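PDB 5C5V: acidocalcisomal pyrophosphatase from Trypanosoma brucei brucei, which probably hydrolyses inorganic pyrophosphate to phosphate with the help of magnesium ions, and carries an EF-hand region beside its pyrophosphatase domain. Local coordinates for residues V59-E62 with K63-A66; C156-P159 with K160-A164; W330-L333 with L334-K338. All coordinates share one frame; numbering follows the deposited sequence.

Contact 1 of 3, residues V59-E62 with K63-A66; sequences VTFE and KFWA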
loop_
_atom_site.group_PDB
_atom_site.type_symbol
_atom_site.label_atom_id
_atom_site.label_comp_id
_atom_site.label_asym_id
_atom_site.label_seq_id
_atom_site.Cartn_x
_atom_site.Cartn_y
_atom_site.Cartn_z
ATOM N N VAL A 59 46.262 -18.568 -14.012
ATOM C CA VAL A 59 46.443 -17.234 -13.463
ATOM C C VAL A 59 45.201 -16.821 -12.686
ATOM O O VAL A 59 44.323 -16.140 -13.215
ATOM C CB VAL A 59 46.739 -16.208 -14.561
ATOM C CG1 VAL A 59 46.958 -14.843 -13.956
ATOM C CG2 VAL A 59 47.957 -16.637 -15.358
ATOM N N THR A 60 45.130 -17.238 -11.427
ATOM C CA THR A 60 44.049 -16.819 -10.543
ATOM C C THR A 60 44.224 -15.340 -10.237
ATOM O O THR A 60 45.255 -14.769 -10.561
ATOM C CB THR A 60 44.048 -17.629 -9.234
ATOM O OG1 THR A 60 45.247 -17.345 -8.491
ATOM C CG2 THR A 60 43.995 -19.124 -9.550
ATOM N N PHE A 61 43.233 -14.704 -9.624
ATOM C CA PHE A 61 43.424 -13.301 -9.288
ATOM C C PHE A 61 44.575 -13.185 -8.298
ATOM O O PHE A 61 45.394 -12.259 -8.370
ATOM C CB PHE A 61 42.177 -12.653 -8.693
ATOM C CG PHE A 61 42.456 -11.314 -8.078
ATOM C CD1 PHE A 61 42.921 -10.269 -8.863
ATOM C CD2 PHE A 61 42.291 -11.101 -6.722
ATOM C CE1 PHE A 61 43.209 -9.031 -8.310
ATOM C CE2 PHE A 61 42.575 -9.863 -6.161
ATOM C CZ PHE A 61 43.034 -8.827 -6.959
ATOM N N GLU A 62 44.617 -14.135 -7.368
ATOM C CA GLU A 62 45.590 -14.105 -6.286
ATOM C C GLU A 62 47.015 -14.153 -6.828
ATOM O O GLU A 62 47.896 -13.486 -6.309
ATOM C CB GLU A 62 45.346 -15.262 -5.311
ATOM C CG GLU A 62 45.758 -14.967 -3.870
ATOM C CD GLU A 62 45.089 -13.726 -3.291
ATOM O OE1 GLU A 62 43.862 -13.567 -3.460
ATOM O OE2 GLU A 62 45.792 -12.907 -2.648
ATOM N N LYS A 63 47.239 -14.924 -7.885
ATOM C CA LYS A 63 48.560 -14.970 -8.494
ATOM C C LYS A 63 48.807 -13.726 -9.331
ATOM O O LYS A 63 49.920 -13.226 -9.391
ATOM C CB LYS A 63 48.729 -16.211 -9.370
ATOM C CG LYS A 63 48.443 -17.539 -8.685
ATOM C CD LYS A 63 48.961 -18.695 -9.540
ATOM C CE LYS A 63 48.182 -19.992 -9.331
ATOM N NZ LYS A 63 48.701 -21.040 -10.279
ATOM N N PHE A 64 47.762 -13.216 -9.967
ATOM C CA PHE A 64 47.884 -11.985 -10.728
ATOM C C PHE A 64 48.278 -10.836 -9.807
ATOM O O PHE A 64 49.125 -10.015 -10.160
ATOM C CB PHE A 64 46.577 -11.667 -11.454
ATOM C CG PHE A 64 46.585 -10.343 -12.165
ATOM C CD1 PHE A 64 47.247 -10.190 -13.370
ATOM C CD2 PHE A 64 45.923 -9.251 -11.624
ATOM C CE1 PHE A 64 47.253 -8.968 -14.017
ATOM C CE2 PHE A 64 45.920 -8.033 -12.267
ATOM C CZ PHE A 64 46.589 -7.891 -13.466
ATOM N N TRP A 65 47.667 -10.794 -8.623
ATOM C CA TRP A 65 48.000 -9.790 -7.620
ATOM C C TRP A 65 49.465 -9.910 -7.215
ATOM O O TRP A 65 50.167 -8.908 -7.112
ATOM C CB TRP A 65 47.105 -9.934 -6.396
ATOM C CG TRP A 65 47.351 -8.925 -5.293
ATOM C CD1 TRP A 65 47.622 -9.201 -3.982
ATOM C CD2 TRP A 65 47.315 -7.492 -5.399
ATOM N NE1 TRP A 65 47.767 -8.032 -3.271
ATOM C CE2 TRP A 65 47.583 -6.971 -4.115
ATOM C CE3 TRP A 65 47.084 -6.603 -6.451
ATOM C CZ2 TRP A 65 47.622 -5.603 -3.857
ATOM C CZ3 TRP A 65 47.131 -5.244 -6.193
ATOM C CH2 TRP A 65 47.394 -4.758 -4.905
ATOM N N ALA A 66 49.919 -11.141 -6.991
ATOM C CA ALA A 66 51.298 -11.405 -6.612
ATOM C C ALA A 66 52.264 -10.882 -7.664
ATOM O O ALA A 66 53.264 -10.237 -7.334
ATOM C CB ALA A 66 51.514 -12.897 -6.391
#
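Thr60 is the N-cap of helix 61-69, and its OG1 accepts from Lys63 N in the first turn at 3.2 Å in a fairly straight bond (155°). The hydroxyl sits between the backbone N and the carbonyl carbon (chi1 65°), which turns it toward the helix; threonine suits the place because its hydroxyl is on a short side chain and can fold back onto an N-H of that turn. The carbonyl of Thr60 starts the helical ladder by taking Phe64 N at 3.0 Å from Thr60 O, and Phe61 O follows with Trp65 N at 2.7 Å.

The packed side is aromatic. Phe61 lays one ring face over Trp65 CB, which lies toward the rim of the ring, while Phe61 CD1 meets Phe64 CD2 at the edge of the Phe64 ring at 4.2 Å. Behind them Val59 CG1 presses on Phe64 CB at 4.1 Å, and helix 3-14 continues this hydrophobic layer with Phe13 edge-to-face to Phe61 and Met9 against Phe64 and Trp65. The other side is looser and solvent-exposed: Glu62 and Ala66 are joined by little more than the bond from Ala66 N to Glu62 O at 3.2 Å, and Glu62 makes a long, weak ion pair with Lys6. Lys63 is intermediate. Its extended chain passes Thr60, Lys63 CG lying 3.2 Å from Thr60 OG1, and carries NZ to the carbonyl of Asp56.

A short strand, here paired with Leu24 through Val59, followed at once by a capped helix with aromatic residues packed against helix 3-14, is consistent with the exit from an EF-hand loop, where the strand pairs with that of the partner loop (23-24).

Contact 2 of 3, residues C156-P159 with K160-A164; sequences CEIP and KWTRA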
loop_
_atom_site.group_PDB
_atom_site.type_symbol
_atom_site.label_atom_id
_atom_site.label_comp_id
_atom_site.label_asym_id
_atom_site.label_seq_id
_atom_site.Cartn_x
_atom_site.Cartn_y
_atom_site.Cartn_z
ATOM N N CYS A 156 16.856 7.671 14.521
ATOM C CA CYS A 156 15.900 7.241 15.528
ATOM C C CYS A 156 16.572 7.051 16.885
ATOM O O CYS A 156 17.451 6.210 17.044
ATOM C CB CYS A 156 15.206 5.945 15.113
ATOM S SG CYS A 156 14.000 5.352 16.339
ATOM N N GLU A 157 16.141 7.844 17.856
ATOM C CA GLU A 157 16.577 7.726 19.244
ATOM C C GLU A 157 15.585 6.869 20.040
ATOM O O GLU A 157 15.975 6.049 20.876
ATOM C CB GLU A 157 16.706 9.116 19.871
ATOM C CG GLU A 157 17.740 9.992 19.166
ATOM C CD GLU A 157 17.674 11.473 19.537
ATOM O OE1 GLU A 157 16.556 12.010 19.741
ATOM O OE2 GLU A 157 18.758 12.106 19.597
ATOM N N ILE A 158 14.294 7.070 19.781
ATOM C CA ILE A 158 13.249 6.378 20.531
ATOM C C ILE A 158 12.241 5.668 19.637
ATOM O O ILE A 158 11.356 6.294 19.046
ATOM C CB ILE A 158 12.516 7.355 21.447
ATOM C CG1 ILE A 158 13.525 8.012 22.389
ATOM C CG2 ILE A 158 11.398 6.640 22.229
ATOM C CD1 ILE A 158 12.908 9.042 23.286
ATOM N N PRO A 159 12.359 4.349 19.555
ATOM C CA PRO A 159 11.496 3.614 18.645
ATOM C C PRO A 159 10.026 3.683 19.035
ATOM O O PRO A 159 9.666 3.883 20.194
ATOM C CB PRO A 159 12.019 2.178 18.750
ATOM C CG PRO A 159 13.427 2.330 19.236
ATOM C CD PRO A 159 13.331 3.463 20.205
ATOM N N LYS A 160 9.199 3.536 18.015
ATOM C CA LYS A 160 7.768 3.378 18.143
ATOM C C LYS A 160 7.424 2.402 19.281
ATOM O O LYS A 160 8.031 1.327 19.389
ATOM C CB LYS A 160 7.233 2.883 16.795
ATOM C CG LYS A 160 5.753 2.982 16.558
ATOM C CD LYS A 160 5.473 2.419 15.167
ATOM C CE LYS A 160 4.045 2.594 14.756
ATOM N NZ LYS A 160 3.816 3.997 14.439
ATOM N N TRP A 161 6.488 2.803 20.140
ATOM C CA TRP A 161 5.959 1.952 21.216
ATOM C C TRP A 161 6.921 1.716 22.378
ATOM O O TRP A 161 6.770 0.737 23.101
ATOM C CB TRP A 161 5.541 0.583 20.664
ATOM C CG TRP A 161 4.585 0.662 19.526
ATOM C CD1 TRP A 161 3.518 1.496 19.409
ATOM C CD2 TRP A 161 4.631 -0.112 18.325
ATOM N NE1 TRP A 161 2.880 1.282 18.210
ATOM C CE2 TRP A 161 3.548 0.299 17.525
ATOM C CE3 TRP A 161 5.493 -1.105 17.843
ATOM C CZ2 TRP A 161 3.301 -0.249 16.267
ATOM C CZ3 TRP A 161 5.249 -1.645 16.593
ATOM C CH2 TRP A 161 4.156 -1.220 15.823
ATOM N N THR A 162 7.929 2.571 22.536
ATOM C CA THR A 162 8.847 2.425 23.660
ATOM C C THR A 162 8.893 3.720 24.459
ATOM O O THR A 162 8.324 4.729 24.040
ATOM C CB THR A 162 10.267 2.028 23.184
ATOM O OG1 THR A 162 10.890 3.123 22.496
ATOM C CG2 THR A 162 10.182 0.813 22.262
ATOM N N ARG A 163 9.567 3.697 25.606
ATOM C CA ARG A 163 9.621 4.891 26.440
ATOM C C ARG A 163 10.975 5.175 27.121
ATOM O O ARG A 163 11.078 6.125 27.901
ATOM C CB ARG A 163 8.536 4.807 27.505
ATOM C CG ARG A 163 8.730 3.695 28.512
ATOM C CD ARG A 163 7.586 3.715 29.528
ATOM N NE ARG A 163 6.309 3.348 28.920
ATOM C CZ ARG A 163 5.126 3.541 29.496
ATOM N NH1 ARG A 163 5.061 4.105 30.695
ATOM N NH2 ARG A 163 4.002 3.178 28.879
ATOM N N ALA A 164 12.004 4.385 26.822
ATOM C CA ALA A 164 13.368 4.728 27.260
ATOM C C ALA A 164 13.815 5.944 26.464
ATOM O O ALA A 164 13.811 5.909 25.239
ATOM C CB ALA A 164 14.330 3.570 27.068
#
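Pro159 O accepts two donors from Thr162, both from one face of its carbonyl plane: Thr162 OG1 at 2.7 Å from Pro159 O, and Thr162 N at 3.2 Å from the same oxygen, the latter a bent bond (136°). The second flat group is the indole of Trp161. Lys160 CG rests 3.5 Å above its plane, over the centre of one face, an aliphatic CH-pi contact. Across the subunit boundary Trp196 of the second subunit meets the same ring, and Met195 of that subunit packs on it.

The backbone bond from Thr162 N closes a type II beta turn from Pro159 to Thr162, and the hydroxyl adds a side-chain bond to the same carbonyl. Trp161 takes the third position with positive phi (72°), as a type II turn requires there, and its indole meets the second subunit. Trp161 and Thr162 together face Met194 in a G1 beta bulge, and Glu157 with Ile158 form a classic bulge against Tyr198; one bulge thus joins the loop to strand 197-200, the other to Met194 in the segment before it.

Proline suits the first position because its ring packs beside Thr162, with Pro159 CD 3.4 Å from Thr162 OG1, and because it has no N-H that would need a partner. Ile158 packs against the returning chain with two branches: Ile158 CG2 lies 3.6 Å from Thr162 OG1, while Ile158 CG1 is 3.6 Å from Ala164 O. Its side chain is also about 7 Å from the bound imidodiphosphate. Lys160 bends at its last torsion to bring NZ to Gly229 O, its amine held inside the protein, and Arg163 forms a salt bridge with Asp193.

Contact 3 of 3, residues W330-L333 with L334-K338; sequences WHNL and LKVNK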
loop_
_atom_site.group_PDB
_atom_site.type_symbol
_atom_site.label_atom_id
_atom_site.label_comp_id
_atom_site.label_asym_id
_atom_site.label_seq_id
_atom_site.Cartn_x
_atom_site.Cartn_y
_atom_site.Cartn_z
ATOM N N TRP A 330 23.906 25.003 12.610
ATOM C CA TRP A 330 24.829 23.902 12.854
ATOM C C TRP A 330 26.178 24.171 12.169
ATOM O O TRP A 330 27.213 23.852 12.721
ATOM C CB TRP A 330 24.245 22.564 12.377
ATOM C CG TRP A 330 25.280 21.449 12.340
ATOM C CD1 TRP A 330 25.683 20.662 13.382
ATOM C CD2 TRP A 330 26.056 21.034 11.209
ATOM N NE1 TRP A 330 26.654 19.778 12.966
ATOM C CE2 TRP A 330 26.898 19.982 11.636
ATOM C CE3 TRP A 330 26.105 21.432 9.872
ATOM C CZ2 TRP A 330 27.775 19.323 10.773
ATOM C CZ3 TRP A 330 26.992 20.773 9.016
ATOM C CH2 TRP A 330 27.807 19.732 9.474
ATOM N N HIS A 331 26.155 24.756 10.971
ATOM C CA HIS A 331 27.389 25.124 10.273
ATOM C C HIS A 331 28.149 26.132 11.117
ATOM O O HIS A 331 29.368 26.039 11.254
ATOM C CB HIS A 331 27.114 25.722 8.884
ATOM C CG HIS A 331 26.956 24.701 7.794
ATOM N ND1 HIS A 331 28.019 24.021 7.244
ATOM C CD2 HIS A 331 25.853 24.260 7.144
ATOM C CE1 HIS A 331 27.580 23.191 6.313
ATOM N NE2 HIS A 331 26.272 23.323 6.227
ATOM N N ASN A 332 27.429 27.096 11.685
ATOM C CA ASN A 332 28.067 28.117 12.515
ATOM C C ASN A 332 28.649 27.507 13.781
ATOM O O ASN A 332 29.718 27.913 14.254
ATOM C CB ASN A 332 27.086 29.239 12.874
ATOM C CG ASN A 332 27.765 30.404 13.589
ATOM O OD1 ASN A 332 27.667 30.542 14.809
ATOM N ND2 ASN A 332 28.454 31.242 12.829
ATOM N N LEU A 333 27.945 26.529 14.332
ATOM C CA LEU A 333 28.396 25.894 15.553
ATOM C C LEU A 333 29.681 25.094 15.333
ATOM O O LEU A 333 30.677 25.289 16.040
ATOM C CB LEU A 333 27.301 24.989 16.116
ATOM C CG LEU A 333 27.701 24.141 17.323
ATOM C CD1 LEU A 333 27.656 24.966 18.595
ATOM C CD2 LEU A 333 26.814 22.914 17.444
ATOM N N LEU A 334 29.652 24.199 14.346
ATOM C CA LEU A 334 30.744 23.250 14.136
ATOM C C LEU A 334 31.884 23.814 13.299
ATOM O O LEU A 334 33.042 23.752 13.714
ATOM C CB LEU A 334 30.226 21.955 13.485
ATOM C CG LEU A 334 31.288 20.870 13.242
ATOM C CD1 LEU A 334 31.944 20.399 14.528
ATOM C CD2 LEU A 334 30.693 19.684 12.506
ATOM N N LYS A 335 31.558 24.325 12.114
ATOM C CA LYS A 335 32.570 24.809 11.173
ATOM C C LYS A 335 33.206 26.110 11.648
ATOM O O LYS A 335 34.421 26.209 11.761
ATOM C CB LYS A 335 31.965 25.020 9.784
ATOM C CG LYS A 335 31.096 23.883 9.295
ATOM C CD LYS A 335 31.876 22.594 9.183
ATOM C CE LYS A 335 31.071 21.537 8.441
ATOM N NZ LYS A 335 31.812 20.242 8.357
ATOM N N VAL A 336 32.378 27.108 11.930
ATOM C CA VAL A 336 32.872 28.420 12.336
ATOM C C VAL A 336 33.389 28.462 13.775
ATOM O O VAL A 336 34.487 28.942 14.025
ATOM C CB VAL A 336 31.778 29.493 12.179
ATOM C CG1 VAL A 336 32.297 30.861 12.612
ATOM C CG2 VAL A 336 31.293 29.535 10.745
ATOM N N ASN A 337 32.628 27.942 14.727
ATOM C CA ASN A 337 33.055 28.071 16.116
ATOM C C ASN A 337 33.711 26.793 16.644
ATOM O O ASN A 337 34.128 26.737 17.795
ATOM C CB ASN A 337 31.873 28.478 17.006
ATOM C CG ASN A 337 31.433 29.917 16.772
ATOM O OD1 ASN A 337 32.179 30.849 17.024
ATOM N ND2 ASN A 337 30.213 30.098 16.300
ATOM N N LYS A 338 33.845 25.795 15.779
ATOM C CA LYS A 338 34.592 24.585 16.106
ATOM C C LYS A 338 34.054 23.853 17.344
ATOM O O LYS A 338 34.821 23.273 18.113
ATOM C CB LYS A 338 36.081 24.926 16.313
ATOM C CG LYS A 338 36.732 25.726 15.180
ATOM C CD LYS A 338 36.643 25.030 13.813
ATOM C CE LYS A 338 37.342 25.866 12.715
ATOM N NZ LYS A 338 37.125 25.312 11.333
#
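Trp330 and Leu334 pack along the C-terminal end of helix 316-336, which widens into a pi-type turn before the chain leaves it. Both side chains set CG opposite the backbone N (chi1 168° and -179°), which lets them run side by side: Leu334 CD2 touches Trp330 CZ2 at 3.4 Å, and Leu334 CB covers one face of the indole toward its rim. The ring also meets its successor, for Trp330 CZ3 stands over the centre of the His331 imidazole. His331 ND1 is buried without a polar partner in the model; Lys335 CG covers it at the ring edge, 3.7 Å from His331 ND1, without compensating for it.

The backbone makes the widening plain. His331 O receives Lys335 N at 2.9 Å and Val336 N at 3.3 Å, and Asn332 O takes Asn337 N at 2.9 Å, five residues on. Asn337 ND2 adds a weak bond to that same oxygen.

Outside this shell, His130 accepts from Trp330 NE1, while the rings of His327 and Trp129 also meet the indole. Leu333, a branched apolar residue suited to a buried spot, packs on Trp129 and Trp205. The third subunit, another copy of the protein, brings Phe87 to His331 and Phe16 to Val336. Lys338, at positive phi, reaches Asp86 of that subunit, and Lys338 NZ also donates to Lys335 O at 2.9 Å.

How the contacts relate
All three contacts are local, but they serve different parts of the fold. Contact 1 starts a helix with a side-chain cap and contact 3 ends one with a widened turn. Contact 2 is a turn just after strand 152-156, joined by a classic bulge to strand 197-200; it is the most buried and lies nearest the bound imidodiphosphate, whereas the others are partly buried. Chemistry follows place: aromatic packing on helix 3-14 in contact 1, which no other chain touches; a doubly gripped carbonyl in contact 2, beside the second subunit; indole packing with a histidine and a lysine in contact 3, at the boundary with the third. The centres of contacts 1 and 2 are about 50 Å apart.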